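Local coordinates for sortase family protein (Clostridium perfringens, PDB 6IXZ) that is a class C sortase, a cysteine transpeptidase of the kind that probably links pilin subunits covalently into pili on the bacterial surface, at residues A[164-169]-A[183-188]; A[88-93]-A[103-108]; A[120-125]-A[169-174]. All coordinates share one frame; numbering follows the deposited sequence.

Contact 1: A[164-169]-A[183-188]; sequences KDYVTL and LVRGER
Arg185 lays its side chain over one face of the Tyr166 ring. Its CD sits above the middle of the ring, 3.7 Å from the Tyr166 centroid, in a CH-pi contact. Further out, the guanidinium stacks flat on the ring, the two planes being 3° apart. Arg185 CZ is 4.1 Å from the Tyr166 centroid, so the stack is also a cation-pi pair. The Arg185 chain is extended as far as CD, and its bend at chi3 (71°) turns the guanidinium to match the ring. Lys164 CB lies over the opposite face of Tyr166, offset toward the rim. Glu187 comes in at the ring edge, with OE1 3.6 Å from Tyr166 CE1 and the carboxylate turned steeply against the ring.

On the Val167 side of the sheet, Arg188 NH1 donates to Asp165 OD1 at 2.9 Å, which makes a salt bridge. The oxygen lies in the guanidinium plane, although the carboxylate itself is rotated 74° from it.

The side chains are carried by two antiparallel strands, 165-169 and 183-188. Val167 pairs with Gly186 through two hydrogen bonds, Gly186 N to Val167 O being 2.8 Å. Leu169 and Val184 form a second such pair. Arg188 N closes the row on Asp165 O at 3.1 Å.

Asn145 OD1 accepts from Arg185 NE, and His104 meets the Tyr166 ring edge-to-face. Asp165 OD1 is also hydrogen-bonded to Gly100 N, and OD2 to Tyr142 OH, while Arg188 NE pairs with Asp190. Both oxygens of buried Asp165 thus have partners, and the Arg188 cation and Gly100 N-H at OD1 would probably favour its charged form.

Contact 2: A[88-93]-A[103-108]; sequences VGVLEG and THSVLS
Ser108 and Gly89 hold each other by two backbone hydrogen bonds. Ser108 N donates to Gly89 O at 2.7 Å, and the bond is almost straight at 177°. The return bond, Gly89 N to Ser108 O, is 3.0 Å. Ser108 O is also met by the CA-H of Val88, with 3.3 Å between Val88 CA and that oxygen. The serine CB packs beside Gly89 O.

Val106 and Leu91 carry the other end of the pairing. Leu91 N donates to Val106 O at 2.8 Å. The same oxygen takes a CA-H contact from Val90. Leu91 CB lies 4.0 Å from Val106 CB, so the two side chains meet at their roots. Past this point the first strand has ended, and Thr94 takes over: its OG1 is hydrogen-bonded to both Leu91 O and Val106 N.

Leu107 serves the other face. Val88 CG1 packs on Leu107 CB at 3.6 Å, and Val90 CG2 meets Leu107 CD2 at 3.8 Å. The leucine thus touches one valine near its base and the next at a branch end. Ile64, Ile75 and Val167, from three other strands, also touch Leu107, which places this face in the apolar interior.

The short strand 88-90 is thus an antiparallel neighbour of strand 103-109 in the beta-barrel of the sortase fold. The longer strand leads directly to His110, the predicted proton donor/acceptor of the active site.

Contact 3: A[120-125]-A[169-174]; sequences TDIDKL and LLTCYP
Strand 165-173, which carries Cys172 near its C-terminal end, packs against a 3-10 segment at residues 120-124. Cys172 is predicted to form the acyl-thioester intermediate of this sortase. Ile122 reaches across with its CD1, which is 3.9 Å from Leu169 CB and 3.9 Å from Thr171 CG2. Ile122 CG1 follows along Thr171 CG2 at 4.0 Å, and the two side chains lie alongside each other, pointing opposite ways. The Ile122 CG1 branch takes the crowded position between backbone N and carbonyl carbon (chi1 72°), and CD1 extends from there to the strand. Thr171 offers its methyl to this contact.

Nearer the surface the touch is lighter. Asp123 CB comes within 4.3 Å of Tyr173 CE1, oblique to the ring. Pro174, joined to Tyr173 by a cis peptide bond, folds its CB over one face of the same ring.

The turn is held by backbone bonds such as Lys124 N to Asp121 O, 2.9 Å. Ile122 also touches Val184, so it reaches both strands of the hairpin. Leu170 points away from the turn, and Cys172 touches His110. Aliphatic carbons make the main contact, so the loop is held on strand 165-173 by shape and burial rather than by directional bonds.

All three contacts involve one mixed sheet of the sortase domain; in contact 3 a loop packs on strand 165-173. Contact 2 closes first along the chain. Contacts 1 and 3 follow, with alternating segments, and share Leu169. Strand 165-173 runs between strands 103-109 and 180-188. The centres of contacts 1 and 2 are about 10 Å apart; the centre of contact 3 is about 14 Å from that of contact 1 and about 15 Å from that of contact 2. Thr168 OG1 and His104 NE2 are probably hydrogen-bonded, joining contacts 1 and 2; Leu107 O and Leu170 N probably likewise join contacts 2 and 3. Strands 103-109 and 165-173 thus bring the predicted catalytic residues His110 and Cys172 together.

Contact 1: A[164-169]-A[183-188]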
loop_
_atom_site.group_PDB
_atom_site.type_symbol
_atom_site.label_atom_id
_atom_site.label_comp_id
_atom_site.label_asym_id
_atom_site.label_seq_id
_atom_site.Cartn_x
_atom_site.Cartn_y
_atom_site.Cartn_z
ATOM N N LYS A 164 0.325 -8.310 -14.805
ATOM C CA LYS A 164 0.242 -8.706 -13.389
ATOM C C LYS A 164 -0.388 -7.625 -12.517
ATOM O O LYS A 164 -0.229 -6.427 -12.786
ATOM C CB LYS A 164 1.622 -9.038 -12.844
ATOM C CG LYS A 164 2.402 -10.079 -13.633
ATOM C CD LYS A 164 1.779 -11.456 -13.549
ATOM C CE LYS A 164 2.507 -12.420 -14.475
ATOM N NZ LYS A 164 2.904 -13.686 -13.797
ATOM N N ASP A 165 -1.021 -8.075 -11.431
ATOM C CA ASP A 165 -1.622 -7.227 -10.426
ATOM C C ASP A 165 -0.940 -7.550 -9.086
ATOM O O ASP A 165 -1.209 -8.589 -8.461
ATOM C CB ASP A 165 -3.147 -7.475 -10.370
ATOM C CG ASP A 165 -3.848 -6.617 -9.319
ATOM O OD1 ASP A 165 -5.085 -6.467 -9.375
ATOM O OD2 ASP A 165 -3.154 -6.070 -8.445
ATOM N N TYR A 166 0.044 -6.722 -8.709
ATOM C CA TYR A 166 0.890 -7.012 -7.551
ATOM C C TYR A 166 0.739 -5.895 -6.518
ATOM O O TYR A 166 0.611 -4.710 -6.877
ATOM C CB TYR A 166 2.390 -7.073 -7.915
ATOM C CG TYR A 166 2.881 -8.273 -8.719
ATOM C CD1 TYR A 166 2.304 -9.540 -8.581
ATOM C CD2 TYR A 166 3.879 -8.107 -9.676
ATOM C CE1 TYR A 166 2.767 -10.615 -9.338
ATOM C CE2 TYR A 166 4.354 -9.173 -10.426
ATOM C CZ TYR A 166 3.808 -10.431 -10.233
ATOM O OH TYR A 166 4.289 -11.491 -10.951
ATOM N N VAL A 167 0.849 -6.282 -5.251
ATOM C CA VAL A 167 1.139 -5.356 -4.162
ATOM C C VAL A 167 2.343 -5.914 -3.412
ATOM O O VAL A 167 2.368 -7.098 -3.028
ATOM C CB VAL A 167 -0.069 -5.185 -3.242
ATOM C CG1 VAL A 167 0.273 -4.335 -2.026
ATOM C CG2 VAL A 167 -1.231 -4.598 -4.027
ATOM N N THR A 168 3.370 -5.077 -3.252
ATOM C CA THR A 168 4.497 -5.415 -2.392
ATOM C C THR A 168 4.401 -4.737 -1.010
ATOM O O THR A 168 4.046 -3.537 -0.874
ATOM C CB THR A 168 5.859 -5.118 -3.064
ATOM O OG1 THR A 168 6.089 -6.003 -4.179
ATOM C CG2 THR A 168 6.992 -5.309 -2.072
ATOM N N LEU A 169 4.587 -5.548 0.024
ATOM C CA LEU A 169 4.736 -5.044 1.393
ATOM C C LEU A 169 6.221 -4.852 1.654
ATOM O O LEU A 169 7.017 -5.690 1.294
ATOM C CB LEU A 169 4.149 -6.042 2.387
ATOM C CG LEU A 169 2.732 -6.502 2.017
ATOM C CD1 LEU A 169 2.184 -7.446 3.064
ATOM C CD2 LEU A 169 1.842 -5.297 1.821
ATOM N N LEU A 183 11.008 -7.236 1.189
ATOM C CA LEU A 183 9.902 -7.076 0.257
ATOM C C LEU A 183 9.104 -8.347 0.306
ATOM O O LEU A 183 9.676 -9.430 0.207
ATOM C CB LEU A 183 10.420 -6.921 -1.178
ATOM C CG LEU A 183 11.397 -5.771 -1.409
ATOM C CD1 LEU A 183 11.770 -5.679 -2.883
ATOM C CD2 LEU A 183 10.795 -4.457 -0.915
ATOM N N VAL A 184 7.790 -8.223 0.435
ATOM C CA VAL A 184 6.903 -9.396 0.387
ATOM C C VAL A 184 5.842 -9.127 -0.667
ATOM O O VAL A 184 4.933 -8.320 -0.436
ATOM C CB VAL A 184 6.241 -9.660 1.772
ATOM C CG1 VAL A 184 5.271 -10.826 1.699
ATOM C CG2 VAL A 184 7.303 -9.931 2.833
ATOM N N ARG A 185 5.968 -9.785 -1.829
ATOM C CA ARG A 185 5.114 -9.504 -2.976
ATOM C C ARG A 185 3.954 -10.459 -2.998
ATOM O O ARG A 185 4.142 -11.678 -2.894
ATOM C CB ARG A 185 5.853 -9.677 -4.309
ATOM C CG ARG A 185 5.069 -9.131 -5.492
ATOM C CD ARG A 185 5.855 -9.333 -6.786
ATOM N NE ARG A 185 5.894 -10.744 -7.164
ATOM C CZ ARG A 185 6.673 -11.255 -8.125
ATOM N NH1 ARG A 185 7.516 -10.480 -8.777
ATOM N NH2 ARG A 185 6.622 -12.553 -8.400
ATOM N N GLY A 186 2.760 -9.893 -3.094
ATOM C CA GLY A 186 1.536 -10.682 -3.256
ATOM C C GLY A 186 0.897 -10.424 -4.594
ATOM O O GLY A 186 1.149 -9.387 -5.226
ATOM N N GLU A 187 0.236 -11.456 -5.119
ATOM C CA GLU A 187 -0.468 -11.368 -6.402
ATOM C C GLU A 187 -1.969 -11.525 -6.169
ATOM O O GLU A 187 -2.379 -12.294 -5.305
ATOM C CB GLU A 187 0.042 -12.454 -7.377
ATOM C CG GLU A 187 -0.631 -12.442 -8.756
ATOM C CD GLU A 187 0.184 -13.145 -9.835
ATOM O OE1 GLU A 187 1.148 -13.862 -9.500
ATOM O OE2 GLU A 187 -0.108 -12.953 -11.033
ATOM N N ARG A 188 -2.751 -10.715 -6.876
ATOM C CA ARG A 188 -4.208 -10.642 -6.744
ATOM C C ARG A 188 -4.800 -12.046 -6.831
ATOM O O ARG A 188 -4.452 -12.801 -7.746
ATOM C CB ARG A 188 -4.777 -9.785 -7.888
ATOM C CG ARG A 188 -6.243 -9.375 -7.767
ATOM C CD ARG A 188 -6.481 -8.388 -6.634
ATOM N NE ARG A 188 -7.877 -8.007 -6.555
ATOM C CZ ARG A 188 -8.494 -7.181 -7.403
ATOM N NH1 ARG A 188 -7.826 -6.553 -8.370
ATOM N NH2 ARG A 188 -9.799 -6.992 -7.296
#

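Contact 2: A[88-93]-A[103-108]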
loop_
_atom_site.group_PDB
_atom_site.type_symbol
_atom_site.label_atom_id
_atom_site.label_comp_id
_atom_site.label_asym_id
_atom_site.label_seq_id
_atom_site.Cartn_x
_atom_site.Cartn_y
_atom_site.Cartn_z
ATOM N N VAL A 88 1.874 3.082 7.517
ATOM C CA VAL A 88 2.195 2.534 6.211
ATOM C C VAL A 88 1.782 3.526 5.159
ATOM O O VAL A 88 0.669 4.066 5.218
ATOM C CB VAL A 88 1.376 1.253 5.955
ATOM C CG1 VAL A 88 1.708 0.680 4.567
ATOM C CG2 VAL A 88 1.652 0.249 7.031
ATOM N N GLY A 89 2.667 3.712 4.184
ATOM C CA GLY A 89 2.491 4.660 3.123
ATOM C C GLY A 89 2.710 4.039 1.760
ATOM O O GLY A 89 3.646 3.260 1.562
ATOM N N VAL A 90 1.865 4.433 0.807
ATOM C CA VAL A 90 2.061 4.082 -0.605
ATOM C C VAL A 90 3.300 4.815 -1.140
ATOM O O VAL A 90 3.391 6.040 -1.031
ATOM C CB VAL A 90 0.840 4.453 -1.485
ATOM C CG1 VAL A 90 1.089 4.058 -2.939
ATOM C CG2 VAL A 90 -0.451 3.834 -0.973
ATOM N N LEU A 91 4.223 4.071 -1.745
ATOM C CA LEU A 91 5.463 4.660 -2.251
ATOM C C LEU A 91 5.237 5.488 -3.535
ATOM O O LEU A 91 4.583 5.042 -4.489
ATOM C CB LEU A 91 6.483 3.544 -2.502
ATOM C CG LEU A 91 7.808 4.014 -3.053
ATOM C CD1 LEU A 91 8.469 4.984 -2.085
ATOM C CD2 LEU A 91 8.708 2.846 -3.401
ATOM N N GLU A 92 5.799 6.696 -3.557
ATOM C CA GLU A 92 5.621 7.624 -4.673
ATOM C C GLU A 92 6.121 7.005 -5.948
ATOM O O GLU A 92 7.110 6.290 -5.938
ATOM C CB GLU A 92 6.378 8.935 -4.404
ATOM C CG GLU A 92 5.765 9.773 -3.295
ATOM C CD GLU A 92 6.292 9.418 -1.921
ATOM O OE1 GLU A 92 6.950 8.359 -1.767
ATOM O OE2 GLU A 92 5.955 10.131 -0.968
ATOM N N GLY A 93 5.383 7.200 -7.037
ATOM C CA GLY A 93 5.737 6.576 -8.306
ATOM C C GLY A 93 5.317 5.111 -8.425
ATOM O O GLY A 93 5.657 4.456 -9.407
ATOM N N THR A 103 -0.561 -3.309 -12.692
ATOM C CA THR A 103 -0.346 -2.494 -11.486
ATOM C C THR A 103 0.583 -3.161 -10.486
ATOM O O THR A 103 0.678 -4.395 -10.418
ATOM C CB THR A 103 -1.669 -2.067 -10.778
ATOM O OG1 THR A 103 -2.331 -3.210 -10.193
ATOM C CG2 THR A 103 -2.599 -1.367 -11.760
ATOM N N HIS A 104 1.275 -2.313 -9.718
ATOM C CA HIS A 104 2.123 -2.736 -8.627
ATOM C C HIS A 104 2.260 -1.621 -7.591
ATOM O O HIS A 104 3.002 -0.665 -7.802
ATOM C CB HIS A 104 3.501 -3.118 -9.174
ATOM C CG HIS A 104 4.346 -3.851 -8.199
ATOM N ND1 HIS A 104 5.534 -4.461 -8.550
ATOM C CD2 HIS A 104 4.128 -4.165 -6.904
ATOM C CE1 HIS A 104 6.014 -5.105 -7.505
ATOM N NE2 HIS A 104 5.203 -4.902 -6.481
ATOM N N SER A 105 1.478 -1.706 -6.519
ATOM C CA SER A 105 1.540 -0.744 -5.434
ATOM C C SER A 105 2.539 -1.224 -4.399
ATOM O O SER A 105 2.594 -2.412 -4.082
ATOM C CB SER A 105 0.162 -0.592 -4.788
ATOM O OG SER A 105 0.061 0.572 -3.989
ATOM N N VAL A 106 3.332 -0.298 -3.872
ATOM C CA VAL A 106 4.233 -0.620 -2.807
ATOM C C VAL A 106 3.817 0.084 -1.513
ATOM O O VAL A 106 3.629 1.299 -1.483
ATOM C CB VAL A 106 5.663 -0.259 -3.194
ATOM C CG1 VAL A 106 6.632 -0.737 -2.115
ATOM C CG2 VAL A 106 5.997 -0.899 -4.538
ATOM N N LEU A 107 3.706 -0.691 -0.441
ATOM C CA LEU A 107 3.285 -0.168 0.833
ATOM C C LEU A 107 4.448 -0.236 1.816
ATOM O O LEU A 107 4.942 -1.317 2.128
ATOM C CB LEU A 107 2.063 -0.954 1.359
ATOM C CG LEU A 107 0.910 -1.142 0.383
ATOM C CD1 LEU A 107 -0.192 -2.057 0.935
ATOM C CD2 LEU A 107 0.343 0.198 -0.052
ATOM N N SER A 108 4.960 0.942 2.186
ATOM C CA SER A 108 6.216 1.080 2.956
ATOM C C SER A 108 5.967 1.357 4.450
ATOM O O SER A 108 5.212 2.247 4.816
ATOM C CB SER A 108 7.056 2.248 2.401
ATOM O OG SER A 108 8.393 2.175 2.863
#

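Contact 3: A[120-125]-A[169-174]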
loop_
_atom_site.group_PDB
_atom_site.type_symbol
_atom_site.label_atom_id
_atom_site.label_comp_id
_atom_site.label_asym_id
_atom_site.label_seq_id
_atom_site.Cartn_x
_atom_site.Cartn_y
_atom_site.Cartn_z
ATOM N N THR A 120 6.646 -5.303 10.774
ATOM C CA THR A 120 7.778 -6.110 11.268
ATOM C C THR A 120 7.598 -7.614 11.074
ATOM O O THR A 120 8.478 -8.285 10.525
ATOM C CB THR A 120 8.084 -5.794 12.741
ATOM O OG1 THR A 120 8.613 -4.453 12.834
ATOM C CG2 THR A 120 9.090 -6.793 13.332
ATOM N N ASP A 121 6.418 -8.124 11.412
ATOM C CA ASP A 121 6.185 -9.555 11.360
ATOM C C ASP A 121 5.953 -10.131 9.945
ATOM O O ASP A 121 5.670 -11.331 9.810
ATOM C CB ASP A 121 5.013 -9.905 12.277
ATOM C CG ASP A 121 5.391 -9.813 13.752
ATOM O OD1 ASP A 121 6.602 -9.805 14.072
ATOM O OD2 ASP A 121 4.498 -9.716 14.595
ATOM N N ILE A 122 6.055 -9.309 8.890
ATOM C CA ILE A 122 5.962 -9.856 7.528
ATOM C C ILE A 122 7.152 -10.728 7.214
ATOM O O ILE A 122 7.084 -11.535 6.295
ATOM C CB ILE A 122 5.747 -8.823 6.392
ATOM C CG1 ILE A 122 7.015 -7.994 6.127
ATOM C CG2 ILE A 122 4.520 -7.985 6.698
ATOM C CD1 ILE A 122 6.889 -7.062 4.944
ATOM N N ASP A 123 8.121 -10.739 8.115
ATOM C CA ASP A 123 9.201 -11.681 8.000
ATOM C C ASP A 123 8.802 -13.113 8.402
ATOM O O ASP A 123 9.512 -14.059 8.058
ATOM C CB ASP A 123 10.424 -11.182 8.747
ATOM C CG ASP A 123 10.325 -11.409 10.215
ATOM O OD1 ASP A 123 9.194 -11.488 10.727
ATOM O OD2 ASP A 123 11.378 -11.507 10.850
ATOM N N LYS A 124 7.576 -13.288 8.884
ATOM C CA LYS A 124 7.050 -14.646 9.150
ATOM C C LYS A 124 6.146 -15.151 8.039
ATOM O O LYS A 124 5.789 -16.334 7.996
ATOM C CB LYS A 124 6.319 -14.694 10.497
ATOM C CG LYS A 124 7.099 -14.078 11.657
ATOM C CD LYS A 124 6.342 -14.175 12.983
ATOM C CE LYS A 124 7.169 -13.627 14.147
ATOM N NZ LYS A 124 6.410 -13.575 15.432
ATOM N N LEU A 125 5.818 -14.293 7.085
ATOM C CA LEU A 125 5.000 -14.737 5.973
ATOM C C LEU A 125 5.787 -15.673 5.043
ATOM O O LEU A 125 6.981 -15.533 4.889
ATOM C CB LEU A 125 4.473 -13.549 5.181
ATOM C CG LEU A 125 3.502 -12.622 5.895
ATOM C CD1 LEU A 125 3.166 -11.433 5.020
ATOM C CD2 LEU A 125 2.243 -13.373 6.289
ATOM N N LEU A 169 4.587 -5.548 0.024
ATOM C CA LEU A 169 4.736 -5.044 1.393
ATOM C C LEU A 169 6.221 -4.852 1.654
ATOM O O LEU A 169 7.017 -5.690 1.294
ATOM C CB LEU A 169 4.149 -6.042 2.387
ATOM C CG LEU A 169 2.732 -6.502 2.017
ATOM C CD1 LEU A 169 2.184 -7.446 3.064
ATOM C CD2 LEU A 169 1.842 -5.297 1.821
ATOM N N LEU A 170 6.590 -3.681 2.144
ATOM C CA LEU A 170 7.997 -3.323 2.312
ATOM C C LEU A 170 8.214 -2.897 3.756
ATOM O O LEU A 170 7.507 -2.025 4.269
ATOM C CB LEU A 170 8.331 -2.202 1.351
ATOM C CG LEU A 170 9.728 -1.623 1.285
ATOM C CD1 LEU A 170 9.813 -0.807 0.012
ATOM C CD2 LEU A 170 9.965 -0.741 2.514
ATOM N N THR A 171 9.145 -3.559 4.437
ATOM C CA THR A 171 9.591 -3.113 5.761
ATOM C C THR A 171 11.096 -2.936 5.806
ATOM O O THR A 171 11.814 -3.665 5.129
ATOM C CB THR A 171 9.194 -4.108 6.856
ATOM O OG1 THR A 171 9.435 -3.534 8.146
ATOM C CG2 THR A 171 9.956 -5.365 6.738
ATOM N N CYS A 172 11.583 -1.904 6.488
ATOM C CA CYS A 172 13.014 -1.862 6.816
ATOM C C CYS A 172 13.439 -3.095 7.621
ATOM O O CYS A 172 12.631 -3.694 8.336
ATOM C CB CYS A 172 13.361 -0.614 7.602
ATOM S SG CYS A 172 12.987 0.881 6.727
ATOM N N TYR A 173 14.703 -3.482 7.479
ATOM C CA TYR A 173 15.153 -4.827 7.812
ATOM C C TYR A 173 16.670 -4.797 7.935
ATOM O O TYR A 173 17.295 -3.864 7.442
ATOM C CB TYR A 173 14.714 -5.813 6.722
ATOM C CG TYR A 173 14.896 -7.268 7.094
ATOM C CD1 TYR A 173 13.970 -7.926 7.885
ATOM C CD2 TYR A 173 16.026 -7.955 6.704
ATOM C CE1 TYR A 173 14.182 -9.233 8.295
ATOM C CE2 TYR A 173 16.225 -9.272 7.060
ATOM C CZ TYR A 173 15.298 -9.913 7.842
ATOM O OH TYR A 173 15.526 -11.222 8.202
ATOM N N PRO A 174 17.240 -5.668 8.784
ATOM C CA PRO A 174 16.575 -6.410 9.852
ATOM C C PRO A 174 16.067 -5.523 10.975
ATOM O O PRO A 174 16.375 -4.332 11.014
ATOM C CB PRO A 174 17.669 -7.348 10.386
ATOM C CG PRO A 174 18.947 -6.755 9.955
ATOM C CD PRO A 174 18.674 -5.988 8.694
#